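Local structure of malate dehydrogenase (Naegleria fowleri, 6UM4) at residues A[175-180]-A[217-222]; A[97-102]-A[130-135]; A[208-213]-A[238-243]. The protein probably catalyses the reversible, NAD(P)-dependent oxidation of malate to oxaloacetate, as other malate dehydrogenases do. All coordinates share one frame; numbering follows the deposited sequence.

Overall arrangement
All three contacts lie in the NAD-binding domain. Interactions 1 and 2 each pair two parallel strands of its six-stranded sheet. Strands 176-179 and 98-102 are neighbours there, so backbone hydrogen bonds join the two contacts, and their centres lie about 10 Å apart. Interaction 1 is buried, lined mostly by apolar side chains. Interaction 2 is only partly buried; one face carries threonines, K130 and R132. Interaction 3 lies off the sheet, where the end of helix 191-212 meets the loop before strand 245-247. It is held by two bonds of the N210 amide, to a side chain and to the main chain, yet L209 and I240 pack against interaction 1. Interactions 2 and 3 do not touch.

Interaction 1 of 3, residues A[175-180]-A[217-222]; sequences DYAILL and VLVLIV
Five backbone hydrogen bonds join D175-L180 to V217-V222. A177 N gives to L218 O (2.9 Å) and L179 N gives to L220 O (2.8 Å). In return, L220 N binds A177 O at 2.8 Å, with an N-H...O angle of 172°. L218 N to D175 O and V222 N to L179 O close the two ends. The strands run parallel, 9° apart, with Y176 beside L218 and L179 beside I221. The carboxylate of D175 turns elsewhere and takes the N-H of T99 in the next strand.

On the face of A177, V219, L179 and I221, L179 carries the packing. Its CD1 meets V219 CG1 at 3.7 Å. Helix 191-212 covers this face. On the other face Y176 and L218 lie side by side. L218 CD1 comes to the ring edge, 3.9 Å from Y176 CE1. M343 of helix 332-348 packs on Y176 and L220 of this face. Past the strand ends, L180 CB points away from V222, yet its CD2 lies alongside, 3.6 Å from V222 CB. CG of L180 sits anti to the carbonyl carbon (chi1 -51°), and chi2 is extended.

Helix 191-212 connects strands 176-179 and 218-221 in a beta-alpha-beta unit of the Rossmann-type domain. The polar bonds across the contact are all main-chain, and the side chains add only apolar packing. Such chemistry suits two neighbouring strands in the interior of a parallel sheet.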
ATOM      1  N   ASP A 175       9.487   6.070  19.022  1.00 26.43           N
ATOM      2  CA  ASP A 175       8.290   6.804  19.407  1.00 27.87           C
ATOM      3  C   ASP A 175       7.043   5.977  19.170  1.00 28.37           C
ATOM      4  O   ASP A 175       6.021   6.194  19.832  1.00 23.64           O
ATOM      5  CB  ASP A 175       8.154   8.106  18.618  1.00 25.21           C
ATOM      6  CG  ASP A 175       9.270   9.047  18.874  1.00 32.24           C
ATOM      7  OD1 ASP A 175       9.471   9.409  20.052  1.00 36.17           O
ATOM      8  OD2 ASP A 175       9.939   9.426  17.891  1.00 26.72           O
ATOM      9  N   TYR A 176       7.133   5.049  18.223  1.00 23.03           N
ATOM     10  CA  TYR A 176       6.050   4.175  17.824  1.00 26.16           C
ATOM     11  C   TYR A 176       6.616   2.794  17.566  1.00 24.56           C
ATOM     12  O   TYR A 176       7.744   2.652  17.091  1.00 25.60           O
ATOM     13  CB  TYR A 176       5.369   4.698  16.558  1.00 21.67           C
ATOM     14  CG  TYR A 176       4.817   6.090  16.707  1.00 22.84           C
ATOM     15  CD1 TYR A 176       3.642   6.322  17.414  1.00 26.58           C
ATOM     16  CD2 TYR A 176       5.472   7.172  16.177  1.00 22.80           C
ATOM     17  CE1 TYR A 176       3.130   7.609  17.561  1.00 24.68           C
ATOM     18  CE2 TYR A 176       4.972   8.461  16.317  1.00 24.19           C
ATOM     19  CZ  TYR A 176       3.803   8.673  17.007  1.00 24.00           C
ATOM     20  OH  TYR A 176       3.323   9.959  17.147  1.00 23.99           O
ATOM     21  N   ALA A 177       5.829   1.773  17.881  1.00 21.18           N
ATOM     22  CA  ALA A 177       6.214   0.417  17.527  1.00 20.91           C
ATOM     23  C   ALA A 177       4.978  -0.335  17.051  1.00 21.11           C
ATOM     24  O   ALA A 177       3.941  -0.329  17.717  1.00 24.70           O
ATOM     25  CB  ALA A 177       6.897  -0.308  18.695  1.00 21.39           C
ATOM     26  N   ILE A 178       5.097  -0.983  15.901  1.00 20.54           N
ATOM     27  CA  ILE A 178       4.045  -1.826  15.345  1.00 19.74           C
ATOM     28  C   ILE A 178       4.591  -3.243  15.310  1.00 20.14           C
ATOM     29  O   ILE A 178       5.596  -3.513  14.638  1.00 25.20           O
ATOM     30  CB  ILE A 178       3.598  -1.360  13.943  1.00 20.21           C
ATOM     31  CG1 ILE A 178       3.018   0.051  14.037  1.00 21.97           C
ATOM     32  CG2 ILE A 178       2.542  -2.313  13.361  1.00 18.45           C
ATOM     33  CD1 ILE A 178       2.683   0.661  12.707  1.00 27.03           C
ATOM     34  N   LEU A 179       3.973  -4.134  16.076  1.00 19.26           N
ATOM     35  CA  LEU A 179       4.527  -5.461  16.314  1.00 20.62           C
ATOM     36  C   LEU A 179       3.771  -6.467  15.467  1.00 21.97           C
ATOM     37  O   LEU A 179       2.712  -6.957  15.869  1.00 20.84           O
ATOM     38  CB  LEU A 179       4.464  -5.794  17.801  1.00 19.90           C
ATOM     39  CG  LEU A 179       5.210  -4.727  18.589  1.00 20.33           C
ATOM     40  CD1 LEU A 179       5.401  -5.097  20.040  1.00 21.84           C
ATOM     41  CD2 LEU A 179       6.581  -4.459  17.896  1.00 20.69           C
ATOM     42  N   LEU A 180       4.335  -6.773  14.287  1.00 21.97           N
ATOM     43  CA  LEU A 180       3.779  -7.750  13.363  1.00 24.05           C
ATOM     44  C   LEU A 180       4.375  -9.123  13.580  1.00 26.38           C
ATOM     45  O   LEU A 180       3.719 -10.136  13.304  1.00 27.47           O
ATOM     46  CB  LEU A 180       4.038  -7.327  11.909  1.00 19.77           C
ATOM     47  CG  LEU A 180       3.637  -5.910  11.509  1.00 21.82           C
ATOM     48  CD1 LEU A 180       4.104  -5.594  10.077  1.00 22.65           C
ATOM     49  CD2 LEU A 180       2.126  -5.757  11.610  1.00 19.17           C
ATOM     50  N   VAL A 217       6.197   6.261  24.072  1.00 28.10           N
ATOM     51  CA  VAL A 217       6.038   5.377  22.924  1.00 24.57           C
ATOM     52  C   VAL A 217       4.627   4.788  22.902  1.00 24.71           C
ATOM     53  O   VAL A 217       4.045   4.454  23.945  1.00 23.91           O
ATOM     54  CB  VAL A 217       7.114   4.277  22.941  1.00 24.55           C
ATOM     55  CG1 VAL A 217       7.028   3.478  24.237  1.00 24.85           C
ATOM     56  CG2 VAL A 217       6.966   3.350  21.726  1.00 23.56           C
ATOM     57  N   LEU A 218       4.052   4.704  21.706  1.00 23.11           N
ATOM     58  CA  LEU A 218       2.792   3.999  21.496  1.00 22.40           C
ATOM     59  C   LEU A 218       3.106   2.697  20.785  1.00 26.81           C
ATOM     60  O   LEU A 218       3.855   2.696  19.798  1.00 24.87           O
ATOM     61  CB  LEU A 218       1.784   4.839  20.699  1.00 21.88           C
ATOM     62  CG  LEU A 218       1.470   6.225  21.282  1.00 25.43           C
ATOM     63  CD1 LEU A 218       0.491   6.970  20.390  1.00 26.87           C
ATOM     64  CD2 LEU A 218       0.925   6.126  22.745  1.00 23.17           C
ATOM     65  N   VAL A 219       2.569   1.596  21.314  1.00 21.18           N
ATOM     66  CA  VAL A 219       2.868   0.247  20.836  1.00 20.74           C
ATOM     67  C   VAL A 219       1.576  -0.396  20.351  1.00 26.65           C
ATOM     68  O   VAL A 219       0.609  -0.517  21.119  1.00 22.78           O
ATOM     69  CB  VAL A 219       3.509  -0.621  21.936  1.00 21.22           C
ATOM     70  CG1 VAL A 219       3.880  -1.969  21.378  1.00 20.91           C
ATOM     71  CG2 VAL A 219       4.725   0.056  22.546  1.00 22.43           C
ATOM     72  N   LEU A 220       1.578  -0.861  19.101  1.00 21.86           N
ATOM     73  CA  LEU A 220       0.443  -1.569  18.521  1.00 18.99           C
ATOM     74  C   LEU A 220       0.854  -3.015  18.296  1.00 18.90           C
ATOM     75  O   LEU A 220       1.862  -3.280  17.636  1.00 18.97           O
ATOM     76  CB  LEU A 220      -0.002  -0.912  17.207  1.00 18.62           C
ATOM     77  CG  LEU A 220      -1.028  -1.723  16.414  1.00 18.80           C
ATOM     78  CD1 LEU A 220      -2.299  -1.940  17.252  1.00 22.47           C
ATOM     79  CD2 LEU A 220      -1.343  -1.059  15.093  1.00 17.90           C
ATOM     80  N   ILE A 221       0.096  -3.948  18.861  1.00 18.87           N
ATOM     81  CA  ILE A 221       0.345  -5.375  18.677  0.54 18.91           C
ATOM     82  C   ILE A 221      -0.611  -5.892  17.611  1.00 18.47           C
ATOM     83  O   ILE A 221      -1.831  -5.776  17.751  1.00 18.28           O
ATOM     84  CB  ILE A 221       0.173  -6.168  19.984  0.54 19.34           C
ATOM     85  CG1 ILE A 221       1.404  -6.047  20.893  0.54 19.94           C
ATOM     86  CG2 ILE A 221      -0.063  -7.637  19.663  0.54 19.38           C
ATOM     87  CD1 ILE A 221       1.519  -4.741  21.649  0.54 20.19           C
ATOM     88  N   VAL A 222      -0.051  -6.460  16.541  1.00 21.58           N
ATOM     89  CA  VAL A 222      -0.818  -7.090  15.476  1.00 22.85           C
ATOM     90  C   VAL A 222      -0.726  -8.610  15.551  1.00 26.22           C
ATOM     91  O   VAL A 222      -1.714  -9.308  15.314  1.00 33.07           O
ATOM     92  CB  VAL A 222      -0.362  -6.583  14.081  1.00 18.30           C
ATOM     93  CG1 VAL A 222      -1.056  -7.355  12.979  1.00 17.86           C
ATOM     94  CG2 VAL A 222      -0.650  -5.100  13.930  1.00 17.74           C
TER

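Interaction 2 of 3, residues A[97-102]-A[130-135]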
ATOM      1  N   PRO A  97      11.538  14.817  13.324  1.00 30.74           N
ATOM      2  CA  PRO A  97      11.228  13.430  12.965  1.00 29.30           C
ATOM      3  C   PRO A  97      10.813  12.580  14.155  1.00 29.35           C
ATOM      4  O   PRO A  97      11.202  12.830  15.297  1.00 31.25           O
ATOM      5  CB  PRO A  97      12.538  12.924  12.347  1.00 31.09           C
ATOM      6  CG  PRO A  97      13.591  13.787  12.932  1.00 31.09           C
ATOM      7  CD  PRO A  97      12.962  15.141  13.118  1.00 31.89           C
ATOM      8  N   VAL A  98       9.997  11.563  13.870  1.00 28.59           N
ATOM      9  CA  VAL A  98       9.673  10.521  14.835  1.00 29.13           C
ATOM     10  C   VAL A  98      10.231   9.198  14.311  1.00 33.45           C
ATOM     11  O   VAL A  98      10.457   9.019  13.109  1.00 33.22           O
ATOM     12  CB  VAL A  98       8.157  10.410  15.088  1.00 28.71           C
ATOM     13  CG1 VAL A  98       7.608  11.743  15.562  1.00 26.61           C
ATOM     14  CG2 VAL A  98       7.451   9.940  13.802  1.00 24.83           C
ATOM     15  N   THR A  99      10.445   8.265  15.233  1.00 25.59           N
ATOM     16  CA  THR A  99      11.025   6.955  14.953  1.00 25.14           C
ATOM     17  C   THR A  99       9.979   5.858  15.149  1.00 31.31           C
ATOM     18  O   THR A  99       9.349   5.782  16.214  1.00 29.30           O
ATOM     19  CB  THR A  99      12.214   6.714  15.884  1.00 25.92           C
ATOM     20  OG1 THR A  99      13.229   7.662  15.590  1.00 27.02           O
ATOM     21  CG2 THR A  99      12.780   5.318  15.704  1.00 26.22           C
ATOM     22  N   ILE A 100       9.820   4.986  14.150  1.00 23.39           N
ATOM     23  CA  ILE A 100       8.837   3.903  14.199  1.00 22.45           C
ATOM     24  C   ILE A 100       9.570   2.575  14.050  1.00 22.36           C
ATOM     25  O   ILE A 100      10.234   2.340  13.036  1.00 23.04           O
ATOM     26  CB  ILE A 100       7.776   4.037  13.093  1.00 23.24           C
ATOM     27  CG1 ILE A 100       7.193   5.450  13.043  1.00 22.13           C
ATOM     28  CG2 ILE A 100       6.653   3.030  13.306  1.00 21.00           C
ATOM     29  CD1 ILE A 100       6.816   5.871  11.598  1.00 25.23           C
ATOM     30  N   THR A 101       9.407   1.685  15.019  1.00 22.17           N
ATOM     31  CA  THR A 101       9.960   0.334  14.936  1.00 22.14           C
ATOM     32  C   THR A 101       8.893  -0.634  14.434  1.00 21.33           C
ATOM     33  O   THR A 101       7.791  -0.675  14.978  1.00 20.86           O
ATOM     34  CB  THR A 101      10.477  -0.133  16.302  1.00 22.59           C
ATOM     35  OG1 THR A 101      11.408   0.827  16.812  1.00 23.45           O
ATOM     36  CG2 THR A 101      11.159  -1.487  16.188  1.00 22.76           C
ATOM     37  N   VAL A 102       9.228  -1.432  13.423  1.00 21.27           N
ATOM     38  CA  VAL A 102       8.300  -2.416  12.873  1.00 23.73           C
ATOM     39  C   VAL A 102       8.999  -3.768  12.884  1.00 25.68           C
ATOM     40  O   VAL A 102      10.072  -3.922  12.288  1.00 21.51           O
ATOM     41  CB  VAL A 102       7.825  -2.066  11.449  1.00 20.83           C
ATOM     42  CG1 VAL A 102       6.863  -3.139  10.943  1.00 19.89           C
ATOM     43  CG2 VAL A 102       7.153  -0.692  11.413  1.00 20.44           C
ATOM     44  N   LYS A 130      11.406   7.927  10.569  1.00 25.88           N
ATOM     45  CA  LYS A 130      12.534   7.011  10.555  1.00 25.60           C
ATOM     46  C   LYS A 130      12.020   5.623  10.884  1.00 27.90           C
ATOM     47  O   LYS A 130      11.325   5.436  11.892  1.00 31.75           O
ATOM     48  CB  LYS A 130      13.609   7.430  11.554  1.00 26.57           C
ATOM     49  CG  LYS A 130      14.187   8.816  11.307  1.00 35.57           C
ATOM     50  CD  LYS A 130      15.281   9.138  12.298  1.00 28.78           C
ATOM     51  CE  LYS A 130      15.796  10.554  12.076  1.00 31.93           C
ATOM     52  NZ  LYS A 130      16.997  10.832  12.906  1.00 37.87           N
ATOM     53  N   LEU A 131      12.370   4.656  10.050  1.00 24.43           N
ATOM     54  CA  LEU A 131      11.916   3.283  10.210  1.00 26.94           C
ATOM     55  C   LEU A 131      13.050   2.447  10.774  1.00 30.39           C
ATOM     56  O   LEU A 131      14.160   2.449  10.233  1.00 24.85           O
ATOM     57  CB  LEU A 131      11.451   2.711   8.874  1.00 31.27           C
ATOM     58  CG  LEU A 131      10.131   3.243   8.313  1.00 22.67           C
ATOM     59  CD1 LEU A 131       9.895   2.693   6.905  1.00 22.51           C
ATOM     60  CD2 LEU A 131       9.023   2.857   9.235  1.00 21.91           C
ATOM     61  N   ARG A 132      12.773   1.737  11.855  1.00 23.78           N
ATOM     62  CA  ARG A 132      13.691   0.749  12.393  1.00 24.18           C
ATOM     63  C   ARG A 132      13.027  -0.602  12.198  1.00 23.49           C
ATOM     64  O   ARG A 132      12.047  -0.923  12.880  1.00 22.88           O
ATOM     65  CB  ARG A 132      14.010   1.040  13.860  1.00 27.30           C
ATOM     66  CG  ARG A 132      14.727   2.386  14.058  1.00 28.49           C
ATOM     67  CD  ARG A 132      15.133   2.619  15.526  1.00 26.10           C
ATOM     68  NE  ARG A 132      16.342   1.897  15.889  1.00 26.84           N
ATOM     69  CZ  ARG A 132      17.576   2.360  15.666  1.00 36.06           C
ATOM     70  NH1 ARG A 132      17.749   3.445  14.915  1.00 28.25           N
ATOM     71  NH2 ARG A 132      18.636   1.658  16.058  1.00 29.07           N
ATOM     72  N   LEU A 133      13.576  -1.386  11.287  1.00 23.71           N
ATOM     73  CA  LEU A 133      12.941  -2.592  10.773  1.00 25.44           C
ATOM     74  C   LEU A 133      13.603  -3.808  11.395  1.00 29.61           C
ATOM     75  O   LEU A 133      14.816  -3.991  11.252  1.00 26.43           O
ATOM     76  CB  LEU A 133      13.070  -2.653   9.250  1.00 23.91           C
ATOM     77  CG  LEU A 133      12.504  -1.452   8.501  1.00 24.78           C
ATOM     78  CD1 LEU A 133      12.611  -1.675   6.988  1.00 23.31           C
ATOM     79  CD2 LEU A 133      11.037  -1.250   8.932  1.00 24.73           C
ATOM     80  N   LEU A 134      12.804  -4.653  12.039  1.00 25.80           N
ATOM     81  CA  LEU A 134      13.295  -5.813  12.771  1.00 25.03           C
ATOM     82  C   LEU A 134      12.832  -7.095  12.094  1.00 24.81           C
ATOM     83  O   LEU A 134      11.681  -7.200  11.669  1.00 27.44           O
ATOM     84  CB  LEU A 134      12.786  -5.786  14.219  1.00 27.27           C
ATOM     85  CG  LEU A 134      13.062  -7.047  15.029  1.00 25.79           C
ATOM     86  CD1 LEU A 134      14.563  -7.194  15.151  1.00 24.87           C
ATOM     87  CD2 LEU A 134      12.421  -6.985  16.398  1.00 28.55           C
ATOM     88  N   GLU A 135      13.734  -8.064  11.985  1.00 26.00           N
ATOM     89  CA  GLU A 135      13.395  -9.367  11.433  1.00 24.30           C
ATOM     90  C   GLU A 135      14.212 -10.427  12.154  1.00 28.58           C
ATOM     91  O   GLU A 135      15.134 -10.121  12.915  1.00 29.89           O
ATOM     92  CB  GLU A 135      13.650  -9.428   9.907  1.00 24.53           C
ATOM     93  CG  GLU A 135      12.407  -9.356   9.029  1.00 24.10           C
ATOM     94  CD  GLU A 135      11.401 -10.501   9.275  1.00 30.00           C
ATOM     95  OE1 GLU A 135      11.787 -11.554   9.837  1.00 33.89           O
ATOM     96  OE2 GLU A 135      10.211 -10.338   8.917  1.00 28.26           O
TER
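T99 and R132 meet on one face of the strand pair 98-102 and 130-134. The methyl CG2 of T99 lies against the aliphatic part of R132, 3.6 Å from its CD. OG1 of T99 is anti to the carbonyl carbon (chi1 -64°), which leaves CG2 anti to the backbone N and turned toward R132, while OG1 lies nearer K130 CB. T101 also packs on R132: its OG1 is 3.9 Å from R132 CB, and its CG2 lies near R132 O. At the start of the strand pair, the extended chain of K130 runs beside P97, with K130 CE 4.0 Å from P97 CG.

The opposite face is aliphatic. L131 CD2 approaches I100 CB, and L133 CD2 approaches V102 CB at 4.2 Å.

Five main-chain hydrogen bonds set these side chains in register. I100 N binds K130 O (2.8 Å), and R132 N binds I100 O (2.9 Å), both with N-H...O angles of 173°. V102 N to R132 O continues the series. K130 N to V98 O and L134 N to V102 O complete it at the ends.

An outer shell holds the polar ends of R132 and T101. R132 bends at chi3 (79°), NH2 binds D169 O, and the guanidinium makes a cation-pi contact with Y162. T101 OG1 bonds to A170 O, the carbonyl that R132 NE also reaches weakly. Helix 108-118 packs on the aliphatic face through I117, L113 and L114. Past the strand, E135 OE2 takes the N-H of C106.

Strand 98-102, helix 108-118 and strand 129-134 form a beta-alpha-beta unit. It is the first such unit of the Rossmann-type NAD-binding domain; in relatives, the loop after its first strand binds the dinucleotide.

Interaction 3 of 3, residues A[208-213]-A[238-243]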
ATOM      1  N   ALA A 208      12.630  -4.941  26.059  1.00 27.26           N
ATOM      2  CA  ALA A 208      13.442  -4.069  25.209  1.00 28.90           C
ATOM      3  C   ALA A 208      12.779  -2.708  25.042  1.00 29.63           C
ATOM      4  O   ALA A 208      13.456  -1.673  25.088  1.00 27.47           O
ATOM      5  CB  ALA A 208      13.670  -4.727  23.844  1.00 29.33           C
ATOM      6  N   LEU A 209      11.454  -2.700  24.843  1.00 25.97           N
ATOM      7  CA  LEU A 209      10.709  -1.450  24.720  1.00 25.63           C
ATOM      8  C   LEU A 209      10.893  -0.596  25.961  1.00 28.13           C
ATOM      9  O   LEU A 209      11.189   0.602  25.870  1.00 26.96           O
ATOM     10  CB  LEU A 209       9.215  -1.737  24.484  1.00 24.66           C
ATOM     11  CG  LEU A 209       8.659  -1.932  23.061  1.00 27.73           C
ATOM     12  CD1 LEU A 209       7.291  -2.648  23.070  1.00 23.72           C
ATOM     13  CD2 LEU A 209       8.539  -0.609  22.303  1.00 23.45           C
ATOM     14  N   ASN A 210      10.727  -1.206  27.139  1.00 27.06           N
ATOM     15  CA  ASN A 210      10.816  -0.444  28.370  1.00 28.84           C
ATOM     16  C   ASN A 210      12.187   0.191  28.497  1.00 29.10           C
ATOM     17  O   ASN A 210      12.306   1.353  28.899  1.00 29.76           O
ATOM     18  CB  ASN A 210      10.517  -1.341  29.576  1.00 28.54           C
ATOM     19  CG  ASN A 210      10.133  -0.544  30.798  1.00 31.79           C
ATOM     20  OD1 ASN A 210       8.996  -0.109  30.921  1.00 35.41           O
ATOM     21  ND2 ASN A 210      11.083  -0.339  31.709  1.00 30.66           N
ATOM     22  N   LYS A 211      13.224  -0.544  28.107  1.00 29.32           N
ATOM     23  CA  LYS A 211      14.596  -0.064  28.232  1.00 30.43           C
ATOM     24  C   LYS A 211      14.966   0.970  27.169  1.00 30.28           C
ATOM     25  O   LYS A 211      15.580   1.991  27.490  1.00 31.23           O
ATOM     26  CB  LYS A 211      15.544  -1.254  28.157  1.00 31.69           C
ATOM     27  CG  LYS A 211      16.988  -0.902  28.038  1.00 31.88           C
ATOM     28  CD  LYS A 211      17.797  -2.145  27.744  1.00 36.21           C
ATOM     29  CE  LYS A 211      19.264  -1.794  27.509  1.00 33.24           C
ATOM     30  NZ  LYS A 211      19.931  -2.887  26.761  1.00 36.87           N
ATOM     31  N   GLN A 212      14.569   0.755  25.914  1.00 31.13           N
ATOM     32  CA  GLN A 212      15.149   1.446  24.766  1.00 30.51           C
ATOM     33  C   GLN A 212      14.282   2.533  24.151  1.00 33.09           C
ATOM     34  O   GLN A 212      14.835   3.526  23.656  1.00 29.06           O
ATOM     35  CB  GLN A 212      15.482   0.435  23.664  1.00 28.54           C
ATOM     36  CG  GLN A 212      16.503  -0.615  24.065  1.00 29.81           C
ATOM     37  CD  GLN A 212      17.905  -0.021  24.146  1.00 32.49           C
ATOM     38  OE1 GLN A 212      18.300   0.522  25.168  1.00 33.64           O
ATOM     39  NE2 GLN A 212      18.644  -0.089  23.041  1.00 30.58           N
ATOM     40  N   ALA A 213      12.953   2.374  24.168  1.00 27.63           N
ATOM     41  CA  ALA A 213      12.044   3.269  23.462  1.00 27.02           C
ATOM     42  C   ALA A 213      11.890   4.583  24.220  1.00 27.86           C
ATOM     43  O   ALA A 213      12.258   4.709  25.391  1.00 28.78           O
ATOM     44  CB  ALA A 213      10.678   2.599  23.269  1.00 25.88           C
ATOM     45  N   PRO A 238       7.181  -2.058  32.867  1.00 29.27           N
ATOM     46  CA  PRO A 238       6.531  -1.359  33.994  1.00 30.07           C
ATOM     47  C   PRO A 238       6.560   0.159  33.898  1.00 32.35           C
ATOM     48  O   PRO A 238       5.761   0.818  34.571  1.00 30.80           O
ATOM     49  CB  PRO A 238       7.317  -1.860  35.215  1.00 31.42           C
ATOM     50  CG  PRO A 238       8.635  -2.305  34.681  1.00 31.49           C
ATOM     51  CD  PRO A 238       8.332  -2.865  33.305  1.00 30.07           C
ATOM     52  N   ASP A 239       7.455   0.741  33.103  1.00 32.38           N
ATOM     53  CA  ASP A 239       7.512   2.191  32.977  1.00 32.20           C
ATOM     54  C   ASP A 239       6.716   2.716  31.785  1.00 31.07           C
ATOM     55  O   ASP A 239       6.676   3.932  31.557  1.00 34.60           O
ATOM     56  CB  ASP A 239       8.965   2.651  32.902  1.00 31.41           C
ATOM     57  CG  ASP A 239       9.727   2.303  34.152  1.00 32.77           C
ATOM     58  OD1 ASP A 239       9.386   2.846  35.228  1.00 34.04           O
ATOM     59  OD2 ASP A 239      10.631   1.448  34.075  1.00 32.90           O
ATOM     60  N   ILE A 240       6.074   1.847  31.023  1.00 28.27           N
ATOM     61  CA  ILE A 240       5.184   2.269  29.949  1.00 27.25           C
ATOM     62  C   ILE A 240       3.752   2.254  30.477  1.00 34.73           C
ATOM     63  O   ILE A 240       3.288   1.201  30.947  1.00 26.99           O
ATOM     64  CB  ILE A 240       5.335   1.379  28.716  1.00 26.14           C
ATOM     65  CG1 ILE A 240       6.729   1.593  28.087  1.00 26.35           C
ATOM     66  CG2 ILE A 240       4.178   1.644  27.756  1.00 25.15           C
ATOM     67  CD1 ILE A 240       6.982   0.788  26.807  1.00 25.41           C
ATOM     68  N   PRO A 241       3.034   3.374  30.432  1.00 27.28           N
ATOM     69  CA  PRO A 241       1.624   3.380  30.789  1.00 27.15           C
ATOM     70  C   PRO A 241       0.867   2.329  30.004  1.00 27.54           C
ATOM     71  O   PRO A 241       1.000   2.240  28.770  1.00 26.18           O
ATOM     72  CB  PRO A 241       1.169   4.797  30.417  1.00 30.88           C
ATOM     73  CG  PRO A 241       2.428   5.610  30.456  1.00 28.15           C
ATOM     74  CD  PRO A 241       3.502   4.696  29.991  1.00 27.68           C
ATOM     75  N   PRO A 242       0.106   1.476  30.692  1.00 26.03           N
ATOM     76  CA  PRO A 242      -0.564   0.368  29.996  1.00 25.06           C
ATOM     77  C   PRO A 242      -1.425   0.817  28.837  1.00 24.20           C
ATOM     78  O   PRO A 242      -1.539   0.079  27.856  1.00 23.33           O
ATOM     79  CB  PRO A 242      -1.374  -0.293  31.114  1.00 25.59           C
ATOM     80  CG  PRO A 242      -0.490  -0.021  32.385  1.00 26.83           C
ATOM     81  CD  PRO A 242      -0.012   1.384  32.162  1.00 27.14           C
ATOM     82  N   GLU A 243      -2.016   2.014  28.907  1.00 24.52           N
ATOM     83  CA  GLU A 243      -2.856   2.511  27.822  1.00 23.84           C
ATOM     84  C   GLU A 243      -2.067   2.821  26.551  1.00 23.24           C
ATOM     85  O   GLU A 243      -2.673   3.006  25.490  1.00 22.60           O
ATOM     86  CB  GLU A 243      -3.612   3.760  28.276  1.00 24.55           C
ATOM     87  CG  GLU A 243      -4.899   3.451  29.011  1.00 39.35           C
ATOM     88  CD  GLU A 243      -4.666   2.929  30.412  1.00 45.38           C
ATOM     89  OE1 GLU A 243      -3.517   3.041  30.907  1.00 47.85           O
ATOM     90  OE2 GLU A 243      -5.638   2.399  31.008  1.00 44.07           O
TER
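N210 and D239 face each other through their flat end groups. The amide of N210 and the carboxylate of D239 are nearly coplanar, their planes 29° apart, although the two side chains cross at about a right angle. N210 ND2 donates to D239 OD2 at 3.0 Å, with an N-H...O angle of 172°. The acceptor lies in the amide plane, and D239 uses the anti lone pair of OD2, the one turned away from OD1.

The other end of the same amide faces the loop backbone. D239 N donates to N210 OD1 at 2.8 Å. This N-H lies in the carbonyl plane of the amide, on a lone pair, and the bond is more bent. N210 therefore grips D239 by main chain and side chain together. CB of N210 already faces the loop, and chi1 of -160° sets CG anti to the backbone N and extends the amide to it.

P238 crosses N210 at about a right angle, and its ring CD is 3.7 Å from N210 OD1. The nitrogen of P238 is also near that oxygen but has no hydrogen to give. On the inner side, I240 CD1 reaches L209 CB at 4.1 Å. I240 goes on to touch V217, and L209 touches V219 and A177, so this apolar pair backs onto the sheet.

The contact joins the last turn of helix 191-212 to the loop that follows helix 226-235. Two bonds at the two ends of one amide should resist rotation of that group and settle which end is oxygen. The carboxylate probably strengthens the ND2 bond by its charge. D239 is exposed, so water would be expected to weaken that effect, while L209 and I240 add a buried apolar contact.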